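Local coordinates for protein fatty acyl CoA synthetase FADD13 (FATTY-ACYL-CoA SYNTHETASE) (Mycobacterium tuberculosis, PDB 3R44) that belongs to the ANL superfamily of AMP-binding enzymes, built from a large N-terminal part and a smaller C-terminal domain, at residues L63-G68 with L91-V96; R70-M75 with V96-R101; Y315-S320 with T394-E399. One frame throughout, in Å; residues are numbered along the deposited sequence.

Contact 1 of 3, residues L63-G68 with L91-V96; sequences LGIAKG and LGAVAV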
ATOM      1  N   LEU A  63     -21.013  17.769 -13.261  1.00 28.65           N
ATOM      2  CA  LEU A  63     -20.404  18.579 -12.217  1.00 28.47           C
ATOM      3  C   LEU A  63     -19.231  19.422 -12.692  1.00 28.92           C
ATOM      4  O   LEU A  63     -18.698  20.229 -11.933  1.00 31.03           O
ATOM      5  CB  LEU A  63     -20.010  17.690 -11.037  1.00 27.60           C
ATOM      6  CG  LEU A  63     -21.135  16.917 -10.360  1.00 26.99           C
ATOM      7  CD1 LEU A  63     -20.598  15.883  -9.328  1.00 27.82           C
ATOM      8  CD2 LEU A  63     -22.117  17.880  -9.692  1.00 31.26           C
ATOM      9  N   GLY A  64     -18.878  19.343 -13.961  1.00 27.32           N
ATOM     10  CA  GLY A  64     -17.869  20.255 -14.475  1.00 27.72           C
ATOM     11  C   GLY A  64     -16.517  19.592 -14.561  1.00 26.53           C
ATOM     12  O   GLY A  64     -15.539  20.228 -14.965  1.00 26.73           O
ATOM     13  N   ILE A  65     -16.461  18.304 -14.231  1.00 25.01           N
ATOM     14  CA  ILE A  65     -15.182  17.583 -14.319  1.00 24.95           C
ATOM     15  C   ILE A  65     -14.775  17.375 -15.783  1.00 25.94           C
ATOM     16  O   ILE A  65     -15.561  16.926 -16.620  1.00 27.72           O
ATOM     17  CB  ILE A  65     -15.198  16.229 -13.548  1.00 22.99           C
ATOM     18  CG1 ILE A  65     -15.249  16.433 -12.042  1.00 24.82           C
ATOM     19  CG2 ILE A  65     -13.994  15.311 -13.978  1.00 22.87           C
ATOM     20  CD1 ILE A  65     -14.094  17.233 -11.413  1.00 26.48           C
ATOM     21  N   ALA A  66     -13.556  17.776 -16.096  1.00 27.06           N
ATOM     22  CA  ALA A  66     -13.006  17.644 -17.426  1.00 26.63           C
ATOM     23  C   ALA A  66     -11.644  17.025 -17.284  1.00 25.48           C
ATOM     24  O   ALA A  66     -11.175  16.744 -16.168  1.00 24.07           O
ATOM     25  CB  ALA A  66     -12.912  19.027 -18.121  1.00 28.42           C
ATOM     26  N   LYS A  67     -11.005  16.809 -18.417  1.00 24.21           N
ATOM     27  CA  LYS A  67      -9.656  16.241 -18.449  1.00 23.71           C
ATOM     28  C   LYS A  67      -8.700  16.977 -17.512  1.00 21.49           C
ATOM     29  O   LYS A  67      -8.569  18.204 -17.556  1.00 21.22           O
ATOM     30  CB  LYS A  67      -9.090  16.268 -19.879  1.00 25.39           C
ATOM     31  CG  LYS A  67      -7.692  15.665 -19.986  1.00 27.63           C
ATOM     32  CD  LYS A  67      -7.163  15.764 -21.422  1.00 35.89           C
ATOM     33  CE  LYS A  67      -5.724  15.231 -21.502  1.00 38.99           C
ATOM     34  NZ  LYS A  67      -5.575  14.198 -20.469  1.00 41.49           N
ATOM     35  N   GLY A  68      -8.092  16.228 -16.609  1.00 18.69           N
ATOM     36  CA  GLY A  68      -7.053  16.719 -15.720  1.00 17.59           C
ATOM     37  C   GLY A  68      -7.609  17.156 -14.351  1.00 17.84           C
ATOM     38  O   GLY A  68      -6.835  17.247 -13.393  1.00 18.33           O
ATOM     39  N   LEU A  91     -12.949   9.875 -18.626  1.00 14.19           N
ATOM     40  CA  LEU A  91     -12.940  11.334 -18.856  1.00 15.69           C
ATOM     41  C   LEU A  91     -11.591  12.020 -18.870  1.00 15.98           C
ATOM     42  O   LEU A  91     -11.500  13.214 -19.245  1.00 15.67           O
ATOM     43  CB  LEU A  91     -13.790  12.027 -17.766  1.00 17.54           C
ATOM     44  CG  LEU A  91     -15.269  11.672 -17.695  1.00 18.19           C
ATOM     45  CD1 LEU A  91     -15.899  12.357 -16.494  1.00 14.25           C
ATOM     46  CD2 LEU A  91     -15.988  12.105 -18.957  1.00 20.43           C
ATOM     47  N   GLY A  92     -10.535  11.324 -18.484  1.00 14.55           N
ATOM     48  CA  GLY A  92      -9.198  11.910 -18.363  1.00 14.51           C
ATOM     49  C   GLY A  92      -9.065  12.716 -17.072  1.00 14.97           C
ATOM     50  O   GLY A  92      -8.123  13.495 -16.891  1.00 17.55           O
ATOM     51  N   ALA A  93     -10.021  12.522 -16.182  1.00 14.20           N
ATOM     52  CA  ALA A  93      -9.981  13.053 -14.823  1.00 15.26           C
ATOM     53  C   ALA A  93      -9.066  12.270 -13.881  1.00 14.35           C
ATOM     54  O   ALA A  93      -8.626  11.149 -14.159  1.00 14.51           O
ATOM     55  CB  ALA A  93     -11.463  13.227 -14.203  1.00 14.10           C
ATOM     56  N   VAL A  94      -8.801  12.864 -12.728  1.00 14.19           N
ATOM     57  CA  VAL A  94      -7.799  12.378 -11.833  1.00 14.35           C
ATOM     58  C   VAL A  94      -8.443  12.094 -10.465  1.00 13.84           C
ATOM     59  O   VAL A  94      -8.968  12.996  -9.795  1.00 14.87           O
ATOM     60  CB  VAL A  94      -6.663  13.376 -11.730  1.00 13.90           C
ATOM     61  CG1 VAL A  94      -5.564  12.882 -10.767  1.00 14.16           C
ATOM     62  CG2 VAL A  94      -6.068  13.678 -13.139  1.00 14.46           C
ATOM     63  N   ALA A  95      -8.485  10.829 -10.109  1.00 13.08           N
ATOM     64  CA  ALA A  95      -9.069  10.438  -8.860  1.00 12.71           C
ATOM     65  C   ALA A  95      -8.080  10.669  -7.738  1.00 11.77           C
ATOM     66  O   ALA A  95      -6.890  10.459  -7.895  1.00 14.17           O
ATOM     67  CB  ALA A  95      -9.508   8.937  -8.890  1.00 12.61           C
ATOM     68  N   VAL A  96      -8.594  11.120  -6.612  1.00 11.57           N
ATOM     69  CA  VAL A  96      -7.808  11.369  -5.402  1.00 12.53           C
ATOM     70  C   VAL A  96      -8.426  10.528  -4.253  1.00 11.70           C
ATOM     71  O   VAL A  96      -9.289  10.993  -3.470  1.00 13.12           O
ATOM     72  CB  VAL A  96      -7.709  12.851  -4.998  1.00 13.80           C
ATOM     73  CG1 VAL A  96      -6.761  13.005  -3.832  1.00 14.47           C
ATOM     74  CG2 VAL A  96      -7.172  13.718  -6.190  1.00 14.74           C
TER
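Ile-65 and Ala-93 meet methyl against methyl, and the fit is tight: CG2 of Ile-65 lies 3.3 Å from CB of Ala-93, closer than carbons usually pack. With chi1 at -70°, CG1 of Ile-65 stands beside its backbone N, which leaves the CG2 branch as the one presented to the other segment. The same methyl also reaches Leu-91, though more loosely, at 4.3 Å from Leu-91 CD1.

Lys-67 takes a different approach. It passes the peptide of Gly-92 with backbone and inner side chain: its CA is 3.5 Å from Gly-92 O in a CA-H...O contact, and its CG is 3.8 Å from that same oxygen. The lysine chain is extended as far as its last torsion, and its NZ is held by a salt bridge to Asp-171, beyond the two segments. Gly-92 O also accepts a short backbone hydrogen bond from Gly-68 N, at 2.7 Å. Just beyond, Val-94 turns CG2 to the carbonyl of Gly-68, 3.7 Å from its O.

Both segments begin as the chain leaves a helix: Gly-64 and Gly-92, each with positive phi, end helices 46-62 and 79-91 in Schellman motifs. The two outgoing loops thus run against each other before strands 70-74 and 94-97 begin. Leu-91 packs on Ala-57, Leu-60 and Thr-61 of helix 46-62, Ile-65 reaches both that helix and Val-71 of strand 70-74, and Ala-93 touches Ala-88 of helix 79-91.

Contact 2 of 3, residues R70-M75 with V96-R101; sequences RVALLM and VPINTR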
ATOM      1  N   ARG A  70      -9.370  17.107 -10.638  1.00 15.64           N
ATOM      2  CA  ARG A  70      -9.274  16.113  -9.566  1.00 15.41           C
ATOM      3  C   ARG A  70     -10.594  15.924  -8.874  1.00 15.39           C
ATOM      4  O   ARG A  70     -11.280  16.906  -8.544  1.00 14.19           O
ATOM      5  CB  ARG A  70      -8.192  16.476  -8.530  1.00 14.07           C
ATOM      6  CG  ARG A  70      -6.742  16.086  -8.895  1.00 14.80           C
ATOM      7  CD  ARG A  70      -6.143  16.962  -9.981  1.00 16.02           C
ATOM      8  NE  ARG A  70      -5.983  18.359  -9.534  1.00 15.58           N
ATOM      9  CZ  ARG A  70      -5.913  19.441 -10.307  1.00 19.43           C
ATOM     10  NH1 ARG A  70      -6.133  19.410 -11.624  1.00 17.32           N
ATOM     11  NH2 ARG A  70      -5.702  20.610  -9.726  1.00 19.50           N
ATOM     12  N   VAL A  71     -10.953  14.652  -8.689  1.00 15.52           N
ATOM     13  CA  VAL A  71     -12.184  14.225  -7.977  1.00 15.54           C
ATOM     14  C   VAL A  71     -11.688  13.429  -6.769  1.00 14.65           C
ATOM     15  O   VAL A  71     -11.087  12.329  -6.930  1.00 14.09           O
ATOM     16  CB  VAL A  71     -13.045  13.247  -8.836  1.00 16.52           C
ATOM     17  CG1 VAL A  71     -14.353  12.925  -8.055  1.00 17.34           C
ATOM     18  CG2 VAL A  71     -13.305  13.888 -10.236  1.00 18.26           C
ATOM     19  N   ALA A  72     -11.891  13.966  -5.580  1.00 14.94           N
ATOM     20  CA  ALA A  72     -11.497  13.244  -4.366  1.00 13.92           C
ATOM     21  C   ALA A  72     -12.574  12.221  -4.011  1.00 15.12           C
ATOM     22  O   ALA A  72     -13.775  12.485  -4.121  1.00 18.22           O
ATOM     23  CB  ALA A  72     -11.263  14.225  -3.179  1.00 14.58           C
ATOM     24  N   LEU A  73     -12.119  11.080  -3.510  1.00 14.94           N
ATOM     25  CA  LEU A  73     -12.990   9.957  -3.139  1.00 16.59           C
ATOM     26  C   LEU A  73     -12.725   9.614  -1.699  1.00 16.62           C
ATOM     27  O   LEU A  73     -11.627   9.157  -1.361  1.00 19.14           O
ATOM     28  CB  LEU A  73     -12.765   8.744  -4.049  1.00 16.10           C
ATOM     29  CG  LEU A  73     -12.981   8.958  -5.553  1.00 18.47           C
ATOM     30  CD1 LEU A  73     -12.526   7.681  -6.314  1.00 18.41           C
ATOM     31  CD2 LEU A  73     -14.409   9.333  -5.848  1.00 17.78           C
ATOM     32  N   LEU A  74     -13.709   9.877  -0.847  1.00 16.23           N
ATOM     33  CA  LEU A  74     -13.593   9.597   0.600  1.00 17.77           C
ATOM     34  C   LEU A  74     -14.768   8.731   1.052  1.00 18.35           C
ATOM     35  O   LEU A  74     -15.799   9.237   1.523  1.00 18.55           O
ATOM     36  CB  LEU A  74     -13.571  10.944   1.357  1.00 17.95           C
ATOM     37  CG  LEU A  74     -13.284  11.002   2.851  1.00 18.76           C
ATOM     38  CD1 LEU A  74     -11.856  10.413   3.164  1.00 17.24           C
ATOM     39  CD2 LEU A  74     -13.458  12.413   3.466  1.00 20.85           C
ATOM     40  N   MET A  75     -14.648   7.430   0.825  1.00 18.23           N
ATOM     41  CA  MET A  75     -15.787   6.565   0.963  1.00 20.15           C
ATOM     42  C   MET A  75     -15.385   5.116   1.221  1.00 18.88           C
ATOM     43  O   MET A  75     -14.243   4.711   0.991  1.00 17.30           O
ATOM     44  CB  MET A  75     -16.674   6.628  -0.290  1.00 22.07           C
ATOM     45  CG  MET A  75     -15.963   6.180  -1.536  1.00 24.88           C
ATOM     46  SD  MET A  75     -16.821   6.710  -3.070  1.00 32.76           S
ATOM     47  CE  MET A  75     -16.197   8.343  -3.200  1.00 37.42           C
ATOM     48  N   VAL A  96      -8.594  11.120  -6.612  1.00 11.57           N
ATOM     49  CA  VAL A  96      -7.808  11.369  -5.402  1.00 12.53           C
ATOM     50  C   VAL A  96      -8.426  10.528  -4.253  1.00 11.70           C
ATOM     51  O   VAL A  96      -9.289  10.993  -3.470  1.00 13.12           O
ATOM     52  CB  VAL A  96      -7.709  12.851  -4.998  1.00 13.80           C
ATOM     53  CG1 VAL A  96      -6.761  13.005  -3.832  1.00 14.47           C
ATOM     54  CG2 VAL A  96      -7.172  13.718  -6.190  1.00 14.74           C
ATOM     55  N   PRO A  97      -7.986   9.293  -4.146  1.00 11.30           N
ATOM     56  CA  PRO A  97      -8.605   8.449  -3.097  1.00 13.16           C
ATOM     57  C   PRO A  97      -8.006   8.791  -1.742  1.00 14.28           C
ATOM     58  O   PRO A  97      -6.759   8.725  -1.578  1.00 16.68           O
ATOM     59  CB  PRO A  97      -8.179   7.020  -3.482  1.00 13.72           C
ATOM     60  CG  PRO A  97      -7.617   7.073  -4.795  1.00 13.83           C
ATOM     61  CD  PRO A  97      -7.139   8.488  -5.061  1.00 11.90           C
ATOM     62  N   ILE A  98      -8.850   9.067  -0.763  1.00 14.43           N
ATOM     63  CA  ILE A  98      -8.371   9.512   0.547  1.00 15.06           C
ATOM     64  C   ILE A  98      -8.686   8.510   1.647  1.00 15.25           C
ATOM     65  O   ILE A  98      -9.818   7.978   1.723  1.00 16.10           O
ATOM     66  CB  ILE A  98      -8.966  10.891   0.890  1.00 15.99           C
ATOM     67  CG1 ILE A  98      -8.577  11.921  -0.199  1.00 17.78           C
ATOM     68  CG2 ILE A  98      -8.491  11.351   2.266  1.00 16.48           C
ATOM     69  CD1 ILE A  98      -9.275  13.288  -0.057  1.00 17.34           C
ATOM     70  N   ASN A  99      -7.700   8.247   2.493  1.00 15.16           N
ATOM     71  CA  ASN A  99      -7.847   7.337   3.651  1.00 16.84           C
ATOM     72  C   ASN A  99      -8.935   7.885   4.581  1.00 18.81           C
ATOM     73  O   ASN A  99      -8.792   8.984   5.112  1.00 18.18           O
ATOM     74  CB  ASN A  99      -6.474   7.266   4.357  1.00 17.59           C
ATOM     75  CG  ASN A  99      -6.419   6.348   5.579  1.00 22.63           C
ATOM     76  OD1 ASN A  99      -7.399   6.065   6.238  1.00 21.19           O
ATOM     77  ND2 ASN A  99      -5.217   5.858   5.861  1.00 25.58           N
ATOM     78  N   THR A 100     -10.004   7.112   4.783  1.00 18.58           N
ATOM     79  CA  THR A 100     -11.132   7.523   5.616  1.00 20.21           C
ATOM     80  C   THR A 100     -10.871   7.449   7.130  1.00 21.58           C
ATOM     81  O   THR A 100     -11.795   7.702   7.928  1.00 22.66           O
ATOM     82  CB  THR A 100     -12.326   6.634   5.347  1.00 20.07           C
ATOM     83  OG1 THR A 100     -11.925   5.275   5.543  1.00 19.82           O
ATOM     84  CG2 THR A 100     -12.795   6.773   3.941  1.00 19.18           C
ATOM     85  N   ARG A 101      -9.653   7.066   7.530  1.00 21.82           N
ATOM     86  CA  ARG A 101      -9.228   7.096   8.941  1.00 23.99           C
ATOM     87  C   ARG A 101      -8.536   8.391   9.309  1.00 23.70           C
ATOM     88  O   ARG A 101      -8.251   8.627  10.474  1.00 24.27           O
ATOM     89  CB  ARG A 101      -8.282   5.917   9.272  1.00 24.59           C
ATOM     90  CG  ARG A 101      -8.876   4.514   9.039  1.00 28.48           C
TER
HETATM   91  O   HOH W   1     -11.658   6.669   0.177  1.00  6.85           O
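Ala-72, Val-96 and Ile-98 form the apolar centre, with Ile-98 CD1 reaching to 3.8 Å from Ala-72 CB. Helix 104-114 covers this side of the sheet through Ile-110 and Leu-111. Further along, Leu-74 and Ile-98 cross at a slant, Leu-74 CD1 lying 3.6 Å from Ile-98 CG2 and also meeting the methyl of Thr-100. At the other end, CG2 of Val-96 packs on CG of Arg-70 at 3.6 Å; bends at chi2 and chi3 then carry the guanidinium away to the carbonyls of Ser-114 and Gly-68. Leu-73 and Pro-97 occupy the opposite face, where Leu-73 meets Phe-81 and Leu-84 of helix 79-91.

Three backbone hydrogen bonds join the strands: Val-96 N to Val-71 O, Leu-73 N to Val-96 O, and Ile-98 N to Leu-73 O, the last two nearly straight at 168°. Where the chains part, a water takes over, accepting from Met-75 N and lying 2.9 Å from Leu-73 O and 2.7 Å from Ile-98 O. Beyond it, Asn-99 OD1 accepts from Arg-101 N in an Asx turn. Through Ala-95, strand 94-97 also bonds Leu-173 and Ile-175. Paired parallel strands joined through helix 79-91 make this a beta-alpha-beta unit within a parallel sheet.

Contact 3 of 3, residues Y315-S320 with T394-E399; sequences YALTES and TGDIGE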
ATOM      1  N   TYR A 315       7.054  -6.546  -1.771  1.00 16.31           N
ATOM      2  CA  TYR A 315       7.439  -5.237  -1.410  1.00 15.70           C
ATOM      3  C   TYR A 315       6.968  -4.278  -2.496  1.00 15.56           C
ATOM      4  O   TYR A 315       7.223  -4.521  -3.701  1.00 13.76           O
ATOM      5  CB  TYR A 315       8.939  -5.179  -1.332  1.00 16.07           C
ATOM      6  CG  TYR A 315       9.519  -3.790  -1.228  1.00 16.31           C
ATOM      7  CD1 TYR A 315       9.431  -3.065  -0.034  1.00 17.61           C
ATOM      8  CD2 TYR A 315      10.150  -3.203  -2.317  1.00 15.49           C
ATOM      9  CE1 TYR A 315      10.028  -1.821   0.094  1.00 17.91           C
ATOM     10  CE2 TYR A 315      10.719  -1.946  -2.208  1.00 18.15           C
ATOM     11  CZ  TYR A 315      10.641  -1.259  -1.005  1.00 20.70           C
ATOM     12  OH  TYR A 315      11.214  -0.008  -0.938  1.00 23.27           O
ATOM     13  N   ALA A 316       6.306  -3.200  -2.062  1.00 15.41           N
ATOM     14  CA  ALA A 316       5.864  -2.141  -3.002  1.00 15.94           C
ATOM     15  C   ALA A 316       5.696  -0.868  -2.200  1.00 16.76           C
ATOM     16  O   ALA A 316       5.703  -0.932  -0.960  1.00 19.11           O
ATOM     17  CB  ALA A 316       4.554  -2.546  -3.646  1.00 17.37           C
ATOM     18  N   LEU A 317       5.486   0.251  -2.885  1.00 17.00           N
ATOM     19  CA  LEU A 317       5.351   1.555  -2.264  1.00 17.18           C
ATOM     20  C   LEU A 317       4.209   2.187  -2.985  1.00 14.02           C
ATOM     21  O   LEU A 317       3.919   1.807  -4.106  1.00 12.77           O
ATOM     22  CB  LEU A 317       6.591   2.413  -2.511  1.00 19.09           C
ATOM     23  CG  LEU A 317       7.939   1.991  -1.969  1.00 24.30           C
ATOM     24  CD1 LEU A 317       8.874   3.224  -2.065  1.00 26.88           C
ATOM     25  CD2 LEU A 317       7.779   1.552  -0.515  1.00 28.35           C
ATOM     26  N   THR A 318       3.645   3.236  -2.438  1.00 13.80           N
ATOM     27  CA  THR A 318       2.777   4.107  -3.228  1.00 14.00           C
ATOM     28  C   THR A 318       3.383   4.577  -4.556  1.00 13.12           C
ATOM     29  O   THR A 318       2.718   4.509  -5.586  1.00 12.05           O
ATOM     30  CB  THR A 318       2.270   5.280  -2.351  1.00 15.75           C
ATOM     31  OG1 THR A 318       1.659   4.701  -1.182  1.00 18.69           O
ATOM     32  CG2 THR A 318       1.238   6.117  -3.083  1.00 14.97           C
ATOM     33  N   GLU A 319       4.650   4.973  -4.526  1.00 12.41           N
ATOM     34  CA  GLU A 319       5.389   5.457  -5.694  1.00 13.73           C
ATOM     35  C   GLU A 319       5.554   4.405  -6.788  1.00 13.86           C
ATOM     36  O   GLU A 319       5.816   4.746  -7.928  1.00 14.14           O
ATOM     37  CB  GLU A 319       6.751   5.972  -5.259  1.00 14.27           C
ATOM     38  CG  GLU A 319       6.664   7.296  -4.494  1.00 15.49           C
ATOM     39  CD  GLU A 319       6.655   7.127  -2.963  1.00 18.96           C
ATOM     40  OE1 GLU A 319       6.104   6.096  -2.431  1.00 17.87           O
ATOM     41  OE2 GLU A 319       7.115   8.095  -2.287  1.00 19.78           O
ATOM     42  N   SER A 320       5.464   3.131  -6.423  1.00 12.73           N
ATOM     43  CA  SER A 320       5.560   2.029  -7.405  1.00 13.70           C
ATOM     44  C   SER A 320       4.228   1.405  -7.772  1.00 14.47           C
ATOM     45  O   SER A 320       4.162   0.340  -8.381  1.00 14.23           O
ATOM     46  CB  SER A 320       6.540   0.987  -6.911  1.00 13.96           C
ATOM     47  OG  SER A 320       5.970   0.263  -5.871  1.00 14.55           O
ATOM     48  N   THR A 394      14.017   4.679  -3.135  1.00 15.93           N
ATOM     49  CA  THR A 394      12.930   4.436  -2.202  1.00 15.61           C
ATOM     50  C   THR A 394      13.176   5.027  -0.811  1.00 16.27           C
ATOM     51  O   THR A 394      12.208   5.245  -0.083  1.00 19.24           O
ATOM     52  CB  THR A 394      12.646   2.908  -2.021  1.00 14.60           C
ATOM     53  OG1 THR A 394      13.807   2.297  -1.420  1.00 16.31           O
ATOM     54  CG2 THR A 394      12.344   2.214  -3.365  1.00 12.26           C
ATOM     55  N   GLY A 395      14.434   5.216  -0.409  1.00 17.17           N
ATOM     56  CA  GLY A 395      14.766   5.598   0.941  1.00 18.18           C
ATOM     57  C   GLY A 395      14.786   4.402   1.884  1.00 18.59           C
ATOM     58  O   GLY A 395      15.076   4.542   3.077  1.00 20.76           O
ATOM     59  N   ASP A 396      14.459   3.219   1.348  1.00 16.87           N
ATOM     60  CA  ASP A 396      14.458   1.996   2.150  1.00 18.11           C
ATOM     61  C   ASP A 396      15.784   1.291   1.904  1.00 18.36           C
ATOM     62  O   ASP A 396      16.346   1.364   0.802  1.00 16.92           O
ATOM     63  CB  ASP A 396      13.304   1.083   1.725  1.00 16.77           C
ATOM     64  CG  ASP A 396      11.916   1.656   2.017  1.00 21.37           C
ATOM     65  OD1 ASP A 396      11.722   2.604   2.824  1.00 22.92           O
ATOM     66  OD2 ASP A 396      10.983   1.143   1.378  1.00 24.08           O
ATOM     67  N   ILE A 397      16.334   0.625   2.914  1.00 19.11           N
ATOM     68  CA  ILE A 397      17.594  -0.056   2.776  0.60 19.91           C
ATOM     69  C   ILE A 397      17.330  -1.559   2.699  1.00 19.36           C
ATOM     70  O   ILE A 397      16.465  -2.095   3.436  1.00 20.03           O
ATOM     71  CB  ILE A 397      18.517   0.219   3.982  0.60 21.81           C
ATOM     72  CG1 ILE A 397      18.755   1.720   4.160  0.60 22.61           C
ATOM     73  CG2 ILE A 397      19.854  -0.577   3.859  0.60 24.24           C
ATOM     74  CD1 ILE A 397      19.228   2.451   2.908  0.60 22.22           C
ATOM     75  N   GLY A 398      18.092  -2.257   1.882  1.00 18.66           N
ATOM     76  CA  GLY A 398      17.922  -3.691   1.864  1.00 19.15           C
ATOM     77  C   GLY A 398      19.125  -4.413   1.287  1.00 19.71           C
ATOM     78  O   GLY A 398      20.167  -3.832   1.061  1.00 19.48           O
ATOM     79  N   GLU A 399      18.950  -5.701   1.067  1.00 18.65           N
ATOM     80  CA  GLU A 399      20.020  -6.548   0.544  1.00 19.41           C
ATOM     81  C   GLU A 399      19.408  -7.495  -0.468  1.00 18.65           C
ATOM     82  O   GLU A 399      18.396  -8.099  -0.177  1.00 19.44           O
ATOM     83  CB  GLU A 399      20.676  -7.376   1.664  1.00 21.81           C
ATOM     84  CG  GLU A 399      21.894  -8.175   1.146  1.00 26.91           C
ATOM     85  CD  GLU A 399      22.792  -8.746   2.273  1.00 35.25           C
ATOM     86  OE1 GLU A 399      22.515  -8.487   3.470  1.00 40.63           O
ATOM     87  OE2 GLU A 399      23.795  -9.431   1.949  1.00 40.16           O
TER
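The ring of Tyr-315 and the carboxylate of Asp-396 meet at the edge of the ring, their planes 68° apart. Asp-396 OD2 sits in the ring plane beside the phenolic end, 3.4 Å from CE1, and receives a short hydrogen bond from Tyr-315 OH at 2.6 Å. The hydroxyl comes to the anti side of the carboxylate, 22° out of its plane. Leu-317, of the same segment, brings CD2 to one face of the ring, 4.1 Å from Tyr-315 CE1, and Ala-339, Val-365, Leu-406 and Ile-408 also touch the tyrosine.

The Tyr-315 CG is anti to its backbone N (chi1 168°), which sends the ring across to the other segment, where Thr-394 comes from the opposite direction and sets its CB 3.4 Å from Tyr-315 OH. Leu-317 crosses Thr-394 at about a right angle, with CD1 3.8 Å from Thr-394 CB, while its other methyl, CD2, lies 3.7 Å from Asp-396 OD2. That oxygen also forms a salt bridge with Arg-411, and Asp-396 OD1 accepts from Leu-412 N, so both carboxylate oxygens are engaged and the group's rotation is probably fixed.

Each segment is also braced internally. Thr-394 OG1 accepts from Asp-396 N at 3.0 Å in an ST turn round the corner at Gly-395, and is tied as well to Val-365 O. On the other side, Leu-317 N donates to Ser-320 OG, also at 3.0 Å, and Ser-320 N returns a bond to Leu-317 O.

The sequences YALTES and TGD match two signature motifs of the ANL superfamily, which in relatives adjoin the active site; the tyrosine-aspartate link here joins the end of strand 310-316 to the corner between strands 391-394 and 396-400.

Overall arrangement
Contacts 1 and 2 both use strand 94-97 and share Val-96: contact 1 sets it against the loop leading into strand 70-74, contact 2 pairs it with that strand. They touch directly, with Val-94 O close to Val-71 N and Ile-65 packed on Val-71. Contact 1 is the more peripheral, partly buried and governed by loop backbone and one tight methyl pair, whereas contact 2 is buried and combines regular parallel bonding with apolar packing. Contact 3 is also buried but stands apart, its centre about 24 Å from that of contact 2; it brings together different sheets, chiefly through polar side chains.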